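Local atomic coordinates of 1,3-alpha-isomaltosidase (Kribbella flavida DSM 17836, PDB entry 5X3I), a protein that hydrolyses the alpha-1,3-glucosidic linkages of the cyclic tetrasaccharide cyclobis-(1-6)-alpha-nigerosyl to yield isomaltose inside the cell. Residues G236-W248 with E259-Y273. The protein carries 1 engineered substitution. Sequence-based numbering, arbitrary orientation.
Sequences GWGFHVRTSRRTW and EVALGDEPVVDLAIY
Y273, which loses the most surface here, lies along the backbone of G238 and reaches H240. With CG anti to its carbonyl carbon (chi1 -45°), the phenol runs beside strand 237-241, its CD2 3.7 Å from G238 O. H240 CB then meets the ring at its edge, 3.5 Å from Y273 OH, while the hydroxyl itself is hydrogen-bonded to E287 of helix 277-288. E287 also forms a salt bridge with R242 NE. The R242 guanidinium rests one face on A271, its NH2 3.5 Å from A271 CB. Strands 237-241 and 267-273 pair antiparallel; Y273 N gives G238 O a nearly straight bond of 2.7 Å (174°). On the face opposite Y273, V241 CG2 packs on L270 CD1, and V241 CG1 reaches across to V260 CG2 at 3.9 Å, linking two sheets of the galactose mutarotase-like N-terminal domain.

The second sheet contains the hairpin of strands 247-252 and 255-261. W248 presents its indole edge to the opposite strand, CE3 3.6 Å from E259 O, and R246 CG sits over one ring face, toward its rim. E259 extends past the indole to salt bridges with R173 and R175. Nearby, the R245 guanidinium lies flat over the G263 backbone, G263 N 3.2 Å above its centre. Its NE forms a salt bridge with D490, while NH1 donates to a water that also bonds T243 OG1 and A261 O. The chemistry thus implies division of labour: backbone bonds set the register, apolar side chains join the sheets, and the charged ends of R242, R245 and E259 tie this part of the chain to E287, D490 and the two arginines.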
ATOM      1  N   GLY A 236      14.417  23.619   8.998  1.00 46.51           N
ATOM      2  CA  GLY A 236      14.273  22.372   8.273  1.00 33.40           C
ATOM      3  C   GLY A 236      13.795  22.584   6.852  1.00 30.01           C
ATOM      4  O   GLY A 236      13.522  23.708   6.437  1.00 29.15           O
ATOM      5  N   TRP A 237      13.702  21.492   6.104  1.00 25.23           N
ATOM      6  CA  TRP A 237      13.268  21.555   4.719  1.00 25.17           C
ATOM      7  C   TRP A 237      12.786  20.186   4.252  1.00 22.66           C
ATOM      8  O   TRP A 237      12.759  19.229   5.023  1.00 22.82           O
ATOM      9  CB  TRP A 237      14.398  22.077   3.811  1.00 24.73           C
ATOM     10  CG  TRP A 237      15.686  21.297   3.890  1.00 24.55           C
ATOM     11  CD1 TRP A 237      16.583  21.298   4.916  1.00 24.04           C
ATOM     12  CD2 TRP A 237      16.227  20.424   2.890  1.00 24.17           C
ATOM     13  NE1 TRP A 237      17.633  20.465   4.630  1.00 24.15           N
ATOM     14  CE2 TRP A 237      17.443  19.919   3.389  1.00 24.77           C
ATOM     15  CE3 TRP A 237      15.793  20.010   1.627  1.00 22.85           C
ATOM     16  CZ2 TRP A 237      18.230  19.022   2.672  1.00 23.05           C
ATOM     17  CZ3 TRP A 237      16.578  19.119   0.915  1.00 23.72           C
ATOM     18  CH2 TRP A 237      17.781  18.635   1.439  1.00 22.80           C
ATOM     19  N   GLY A 238      12.390  20.108   2.990  1.00 21.16           N
ATOM     20  CA  GLY A 238      11.984  18.849   2.404  1.00 19.50           C
ATOM     21  C   GLY A 238      12.081  18.888   0.897  1.00 19.65           C
ATOM     22  O   GLY A 238      12.178  19.954   0.304  1.00 23.29           O
ATOM     23  N   PHE A 239      12.036  17.719   0.275  1.00 20.69           N
ATOM     24  CA  PHE A 239      12.165  17.618  -1.170  1.00 19.33           C
ATOM     25  C   PHE A 239      11.146  16.650  -1.759  1.00 18.00           C
ATOM     26  O   PHE A 239      10.737  15.700  -1.115  1.00 20.16           O
ATOM     27  CB  PHE A 239      13.576  17.156  -1.554  1.00 18.16           C
ATOM     28  CG  PHE A 239      13.879  15.742  -1.138  1.00 19.21           C
ATOM     29  CD1 PHE A 239      13.664  14.686  -2.008  1.00 16.49           C
ATOM     30  CD2 PHE A 239      14.359  15.469   0.127  1.00 17.45           C
ATOM     31  CE1 PHE A 239      13.931  13.391  -1.622  1.00 18.30           C
ATOM     32  CE2 PHE A 239      14.624  14.176   0.518  1.00 16.98           C
ATOM     33  CZ  PHE A 239      14.409  13.135  -0.361  1.00 17.78           C
ATOM     34  N   HIS A 240      10.770  16.901  -3.000  1.00 18.72           N
ATOM     35  CA  HIS A 240       9.960  15.983  -3.773  1.00 16.75           C
ATOM     36  C   HIS A 240      10.587  15.818  -5.146  1.00 17.55           C
ATOM     37  O   HIS A 240      10.700  16.778  -5.895  1.00 19.57           O
ATOM     38  CB  HIS A 240       8.525  16.500  -3.894  1.00 16.23           C
ATOM     39  CG  HIS A 240       7.692  15.766  -4.891  1.00 15.01           C
ATOM     40  ND1 HIS A 240       6.726  16.387  -5.652  1.00 15.38           N
ATOM     41  CD2 HIS A 240       7.659  14.460  -5.243  1.00 16.19           C
ATOM     42  CE1 HIS A 240       6.146  15.503  -6.436  1.00 13.48           C
ATOM     43  NE2 HIS A 240       6.691  14.322  -6.203  1.00 14.27           N
ATOM     44  N   VAL A 241      10.989  14.602  -5.480  1.00 18.94           N
ATOM     45  CA  VAL A 241      11.466  14.340  -6.828  1.00 17.60           C
ATOM     46  C   VAL A 241      10.243  14.212  -7.712  1.00 18.42           C
ATOM     47  O   VAL A 241       9.418  13.322  -7.473  1.00 19.87           O
ATOM     48  CB  VAL A 241      12.293  13.061  -6.907  1.00 16.73           C
ATOM     49  CG1 VAL A 241      12.897  12.910  -8.287  1.00 18.00           C
ATOM     50  CG2 VAL A 241      13.367  13.052  -5.824  1.00 20.68           C
ATOM     51  N   ARG A 242      10.094  15.036  -8.745  1.00 18.78           N
ATOM     52  CA  ARG A 242       8.815  14.924  -9.396  1.00 17.21           C
ATOM     53  C   ARG A 242       8.927  13.915 -10.518  1.00 19.49           C
ATOM     54  O   ARG A 242       9.179  14.252 -11.662  1.00 22.83           O
ATOM     55  CB  ARG A 242       8.391  16.286  -9.964  1.00 17.55           C
ATOM     56  CG  ARG A 242       8.336  17.414  -8.948  1.00 16.84           C
ATOM     57  CD  ARG A 242       8.195  18.774  -9.612  1.00 17.97           C
ATOM     58  NE  ARG A 242       7.828  19.798  -8.637  1.00 21.74           N
ATOM     59  CZ  ARG A 242       7.900  21.106  -8.851  1.00 26.84           C
ATOM     60  NH1 ARG A 242       8.346  21.563 -10.016  1.00 29.17           N
ATOM     61  NH2 ARG A 242       7.534  21.960  -7.901  1.00 23.12           N
ATOM     62  N   THR A 243       8.522  12.700 -10.194  1.00 20.84           N
ATOM     63  CA  THR A 243       8.433  11.622 -11.152  1.00 17.49           C
ATOM     64  C   THR A 243       7.527  10.561 -10.552  1.00 18.62           C
ATOM     65  O   THR A 243       7.464  10.433  -9.330  1.00 17.57           O
ATOM     66  CB  THR A 243       9.820  11.022 -11.455  1.00 15.94           C
ATOM     67  OG1 THR A 243       9.703  10.003 -12.444  1.00 20.41           O
ATOM     68  CG2 THR A 243      10.430  10.434 -10.204  1.00 16.04           C
ATOM     69  N   SER A 244       6.880   9.770 -11.396  1.00 18.40           N
ATOM     70  CA  SER A 244       6.295   8.514 -10.952  1.00 19.41           C
ATOM     71  C   SER A 244       7.177   7.313 -11.330  1.00 17.39           C
ATOM     72  O   SER A 244       6.802   6.173 -11.099  1.00 19.22           O
ATOM     73  CB  SER A 244       4.872   8.349 -11.476  1.00 15.73           C
ATOM     74  OG  SER A 244       4.784   8.531 -12.864  1.00 17.81           O
ATOM     75  N   ARG A 245       8.331   7.572 -11.941  1.00 17.48           N
ATOM     76  CA  ARG A 245       9.286   6.498 -12.221  1.00 17.04           C
ATOM     77  C   ARG A 245       9.972   6.059 -10.930  1.00 16.04           C
ATOM     78  O   ARG A 245       9.941   6.764  -9.941  1.00 17.87           O
ATOM     79  CB  ARG A 245      10.326   6.929 -13.269  1.00 17.59           C
ATOM     80  CG  ARG A 245       9.733   7.159 -14.644  1.00 16.23           C
ATOM     81  CD  ARG A 245      10.776   7.409 -15.736  1.00 18.70           C
ATOM     82  NE  ARG A 245      10.096   7.668 -16.998  1.00 17.42           N
ATOM     83  CZ  ARG A 245       9.708   8.870 -17.399  1.00 17.83           C
ATOM     84  NH1 ARG A 245       9.969   9.937 -16.660  1.00 18.22           N
ATOM     85  NH2 ARG A 245       9.078   9.006 -18.550  1.00 19.30           N
ATOM     86  N   ARG A 246      10.566   4.873 -10.942  1.00 15.56           N
ATOM     87  CA  ARG A 246      11.289   4.360  -9.789  1.00 15.03           C
ATOM     88  C   ARG A 246      12.411   5.310  -9.356  1.00 18.56           C
ATOM     89  O   ARG A 246      13.066   5.941 -10.190  1.00 19.17           O
ATOM     90  CB  ARG A 246      11.845   2.967 -10.102  1.00 14.53           C
ATOM     91  CG  ARG A 246      12.338   2.170  -8.896  1.00 15.10           C
ATOM     92  CD  ARG A 246      12.423   0.675  -9.224  1.00 17.61           C
ATOM     93  NE  ARG A 246      12.781  -0.144  -8.073  1.00 17.19           N
ATOM     94  CZ  ARG A 246      12.903  -1.468  -8.107  1.00 17.82           C
ATOM     95  NH1 ARG A 246      12.700  -2.128  -9.244  1.00 20.87           N
ATOM     96  NH2 ARG A 246      13.231  -2.134  -7.007  1.00 17.62           N
ATOM     97  N   THR A 247      12.595   5.419  -8.045  1.00 18.76           N
ATOM     98  CA  THR A 247      13.695   6.167  -7.445  1.00 17.36           C
ATOM     99  C   THR A 247      14.316   5.356  -6.319  1.00 19.15           C
ATOM    100  O   THR A 247      13.626   4.553  -5.688  1.00 22.09           O
ATOM    101  CB  THR A 247      13.243   7.518  -6.863  1.00 20.17           C
ATOM    102  OG1 THR A 247      12.213   7.294  -5.886  1.00 20.71           O
ATOM    103  CG2 THR A 247      12.734   8.444  -7.951  1.00 14.94           C
ATOM    104  N   TRP A 248      15.599   5.590  -6.054  1.00 18.34           N
ATOM    105  CA  TRP A 248      16.361   4.864  -5.033  1.00 17.67           C
ATOM    106  C   TRP A 248      17.070   5.832  -4.087  1.00 19.14           C
ATOM    107  O   TRP A 248      17.462   6.921  -4.478  1.00 19.57           O
ATOM    108  CB  TRP A 248      17.407   3.945  -5.662  1.00 16.70           C
ATOM    109  CG  TRP A 248      16.908   2.834  -6.527  1.00 15.57           C
ATOM    110  CD1 TRP A 248      16.751   1.527  -6.172  1.00 14.28           C
ATOM    111  CD2 TRP A 248      16.556   2.920  -7.905  1.00 15.01           C
ATOM    112  NE1 TRP A 248      16.302   0.801  -7.242  1.00 14.09           N
ATOM    113  CE2 TRP A 248      16.176   1.632  -8.319  1.00 14.87           C
ATOM    114  CE3 TRP A 248      16.524   3.960  -8.832  1.00 15.06           C
ATOM    115  CZ2 TRP A 248      15.765   1.360  -9.616  1.00 17.81           C
ATOM    116  CZ3 TRP A 248      16.113   3.685 -10.116  1.00 15.28           C
ATOM    117  CH2 TRP A 248      15.742   2.398 -10.497  1.00 16.24           C
ATOM    118  N   GLU A 259      18.845   8.424  -6.645  1.00 22.00           N
ATOM    119  CA  GLU A 259      18.929   7.885  -7.997  1.00 19.53           C
ATOM    120  C   GLU A 259      17.533   7.833  -8.613  1.00 20.69           C
ATOM    121  O   GLU A 259      16.571   7.417  -7.959  1.00 20.04           O
ATOM    122  CB  GLU A 259      19.574   6.494  -7.985  1.00 20.08           C
ATOM    123  CG  GLU A 259      20.028   5.977  -9.337  1.00 19.42           C
ATOM    124  CD  GLU A 259      20.900   4.732  -9.230  1.00 21.48           C
ATOM    125  OE1 GLU A 259      21.681   4.615  -8.268  1.00 26.62           O
ATOM    126  OE2 GLU A 259      20.794   3.854 -10.104  1.00 25.01           O
ATOM    127  N   VAL A 260      17.443   8.244  -9.870  1.00 19.88           N
ATOM    128  CA  VAL A 260      16.181   8.446 -10.556  1.00 17.53           C
ATOM    129  C   VAL A 260      16.112   7.794 -11.939  1.00 21.57           C
ATOM    130  O   VAL A 260      16.893   8.131 -12.824  1.00 21.96           O
ATOM    131  CB  VAL A 260      15.905   9.947 -10.734  1.00 16.94           C
ATOM    132  CG1 VAL A 260      14.604  10.155 -11.469  1.00 19.05           C
ATOM    133  CG2 VAL A 260      15.902  10.646  -9.389  1.00 19.80           C
ATOM    134  N   ALA A 261      15.162   6.883 -12.133  1.00 18.40           N
ATOM    135  CA  ALA A 261      14.908   6.327 -13.455  1.00 18.26           C
ATOM    136  C   ALA A 261      14.352   7.408 -14.371  1.00 18.18           C
ATOM    137  O   ALA A 261      13.546   8.230 -13.942  1.00 20.14           O
ATOM    138  CB  ALA A 261      13.951   5.155 -13.376  1.00 17.95           C
ATOM    139  N   LEU A 262      14.789   7.404 -15.628  1.00 20.16           N
ATOM    140  CA  LEU A 262      14.421   8.444 -16.581  1.00 19.02           C
ATOM    141  C   LEU A 262      13.627   7.893 -17.751  1.00 19.69           C
ATOM    142  O   LEU A 262      13.714   6.715 -18.075  1.00 21.97           O
ATOM    143  CB  LEU A 262      15.672   9.157 -17.118  1.00 19.46           C
ATOM    144  CG  LEU A 262      16.537   9.922 -16.119  1.00 19.84           C
ATOM    145  CD1 LEU A 262      17.868  10.319 -16.753  1.00 22.81           C
ATOM    146  CD2 LEU A 262      15.801  11.152 -15.631  1.00 22.41           C
ATOM    147  N   GLY A 263      12.846   8.766 -18.372  1.00 20.18           N
ATOM    148  CA  GLY A 263      12.239   8.485 -19.656  1.00 22.68           C
ATOM    149  C   GLY A 263      13.124   9.037 -20.764  1.00 26.17           C
ATOM    150  O   GLY A 263      14.338   9.055 -20.632  1.00 28.14           O
ATOM    151  N   ASP A 264      12.513   9.483 -21.852  1.00 26.94           N
ATOM    152  CA  ASP A 264      13.245  10.026 -22.989  1.00 27.95           C
ATOM    153  C   ASP A 264      13.942  11.349 -22.713  1.00 28.56           C
ATOM    154  O   ASP A 264      14.859  11.725 -23.432  1.00 31.01           O
ATOM    155  CB  ASP A 264      12.305  10.208 -24.173  1.00 29.83           C
ATOM    156  CG  ASP A 264      11.905   8.897 -24.790  1.00 36.65           C
ATOM    157  OD1 ASP A 264      12.630   7.907 -24.574  1.00 40.32           O
ATOM    158  OD2 ASP A 264      10.878   8.857 -25.491  1.00 40.50           O
ATOM    159  N   GLU A 265      13.501  12.064 -21.692  1.00 27.68           N
ATOM    160  CA  GLU A 265      14.056  13.375 -21.411  1.00 28.41           C
ATOM    161  C   GLU A 265      15.000  13.298 -20.226  1.00 27.95           C
ATOM    162  O   GLU A 265      14.583  12.959 -19.126  1.00 28.26           O
ATOM    163  CB  GLU A 265      12.933  14.383 -21.147  1.00 33.32           C
ATOM    164  CG  GLU A 265      13.398  15.808 -20.924  1.00 38.15           C
ATOM    165  CD  GLU A 265      12.256  16.763 -20.592  1.00 50.53           C
ATOM    166  OE1 GLU A 265      12.203  17.858 -21.192  1.00 57.75           O
ATOM    167  OE2 GLU A 265      11.418  16.430 -19.725  1.00 48.76           O
ATOM    168  N   PRO A 266      16.283  13.620 -20.445  1.00 28.48           N
ATOM    169  CA  PRO A 266      17.271  13.540 -19.367  1.00 29.19           C
ATOM    170  C   PRO A 266      17.168  14.714 -18.395  1.00 28.90           C
ATOM    171  O   PRO A 266      18.124  15.460 -18.220  1.00 28.14           O
ATOM    172  CB  PRO A 266      18.606  13.561 -20.117  1.00 27.27           C
ATOM    173  CG  PRO A 266      18.326  14.363 -21.331  1.00 27.46           C
ATOM    174  CD  PRO A 266      16.889  14.056 -21.715  1.00 30.65           C
ATOM    175  N   VAL A 267      16.009  14.868 -17.765  1.00 27.85           N
ATOM    176  CA  VAL A 267      15.785  15.964 -16.831  1.00 27.02           C
ATOM    177  C   VAL A 267      15.193  15.448 -15.529  1.00 28.57           C
ATOM    178  O   VAL A 267      14.252  14.657 -15.546  1.00 30.36           O
ATOM    179  CB  VAL A 267      14.847  17.030 -17.432  1.00 29.95           C
ATOM    180  CG1 VAL A 267      14.501  18.093 -16.399  1.00 27.67           C
ATOM    181  CG2 VAL A 267      15.478  17.665 -18.656  1.00 30.19           C
ATOM    182  N   VAL A 268      15.756  15.875 -14.406  1.00 28.58           N
ATOM    183  CA  VAL A 268      15.165  15.598 -13.107  1.00 25.21           C
ATOM    184  C   VAL A 268      14.688  16.905 -12.486  1.00 27.13           C
ATOM    185  O   VAL A 268      15.483  17.803 -12.204  1.00 26.36           O
ATOM    186  CB  VAL A 268      16.143  14.897 -12.159  1.00 24.04           C
ATOM    187  CG1 VAL A 268      15.546  14.797 -10.777  1.00 24.48           C
ATOM    188  CG2 VAL A 268      16.486  13.511 -12.680  1.00 23.04           C
ATOM    189  N   ASP A 269      13.377  17.017 -12.312  1.00 24.70           N
ATOM    190  CA  ASP A 269      12.788  18.187 -11.679  1.00 22.84           C
ATOM    191  C   ASP A 269      12.628  17.933 -10.192  1.00 22.96           C
ATOM    192  O   ASP A 269      11.911  17.024  -9.778  1.00 22.36           O
ATOM    193  CB  ASP A 269      11.440  18.537 -12.308  1.00 24.94           C
ATOM    194  CG  ASP A 269      11.573  19.102 -13.707  1.00 34.48           C
ATOM    195  OD1 ASP A 269      11.227  18.386 -14.671  1.00 37.91           O
ATOM    196  OD2 ASP A 269      12.021  20.263 -13.846  1.00 35.11           O
ATOM    197  N   LEU A 270      13.297  18.747  -9.391  1.00 23.48           N
ATOM    198  CA  LEU A 270      13.333  18.550  -7.956  1.00 21.98           C
ATOM    199  C   LEU A 270      12.732  19.750  -7.241  1.00 28.19           C
ATOM    200  O   LEU A 270      13.181  20.878  -7.435  1.00 30.48           O
ATOM    201  CB  LEU A 270      14.767  18.309  -7.493  1.00 24.68           C
ATOM    202  CG  LEU A 270      15.011  18.137  -5.995  1.00 26.13           C
ATOM    203  CD1 LEU A 270      14.503  16.794  -5.522  1.00 24.04           C
ATOM    204  CD2 LEU A 270      16.483  18.326  -5.644  1.00 24.33           C
ATOM    205  N   ALA A 271      11.702  19.510  -6.433  1.00 25.37           N
ATOM    206  CA  ALA A 271      11.087  20.583  -5.662  1.00 19.92           C
ATOM    207  C   ALA A 271      11.697  20.628  -4.275  1.00 21.02           C
ATOM    208  O   ALA A 271      11.899  19.598  -3.643  1.00 24.99           O
ATOM    209  CB  ALA A 271       9.563  20.404  -5.583  1.00 21.55           C
ATOM    210  N   ILE A 272      12.017  21.830  -3.820  1.00 22.87           N
ATOM    211  CA  ILE A 272      12.527  22.039  -2.475  1.00 21.51           C
ATOM    212  C   ILE A 272      11.519  22.851  -1.673  1.00 21.85           C
ATOM    213  O   ILE A 272      11.042  23.871  -2.144  1.00 25.77           O
ATOM    214  CB  ILE A 272      13.877  22.772  -2.486  1.00 26.92           C
ATOM    215  CG1 ILE A 272      14.910  21.967  -3.273  1.00 24.48           C
ATOM    216  CG2 ILE A 272      14.371  23.006  -1.067  1.00 26.27           C
ATOM    217  CD1 ILE A 272      15.215  20.629  -2.669  1.00 25.74           C
ATOM    218  N   TYR A 273      11.187  22.395  -0.471  1.00 23.61           N
ATOM    219  CA  TYR A 273      10.250  23.133   0.374  1.00 24.60           C
ATOM    220  C   TYR A 273      10.953  23.568   1.642  1.00 23.77           C
ATOM    221  O   TYR A 273      11.675  22.785   2.245  1.00 26.45           O
ATOM    222  CB  TYR A 273       9.016  22.287   0.719  1.00 21.41           C
ATOM    223  CG  TYR A 273       8.422  21.542  -0.451  1.00 17.29           C
ATOM    224  CD1 TYR A 273       7.731  22.208  -1.443  1.00 17.82           C
ATOM    225  CD2 TYR A 273       8.545  20.171  -0.555  1.00 18.73           C
ATOM    226  CE1 TYR A 273       7.179  21.526  -2.508  1.00 17.94           C
ATOM    227  CE2 TYR A 273       7.999  19.484  -1.615  1.00 17.51           C
ATOM    228  CZ  TYR A 273       7.320  20.167  -2.587  1.00 17.75           C
ATOM    229  OH  TYR A 273       6.786  19.487  -3.649  1.00 19.68           O
TER
HETATM  230  O   HOH W   1      11.563  15.021 -12.969  1.00 25.38           O
HETATM  231  O   HOH W   2      11.746  10.299 -14.235  1.00 18.42           O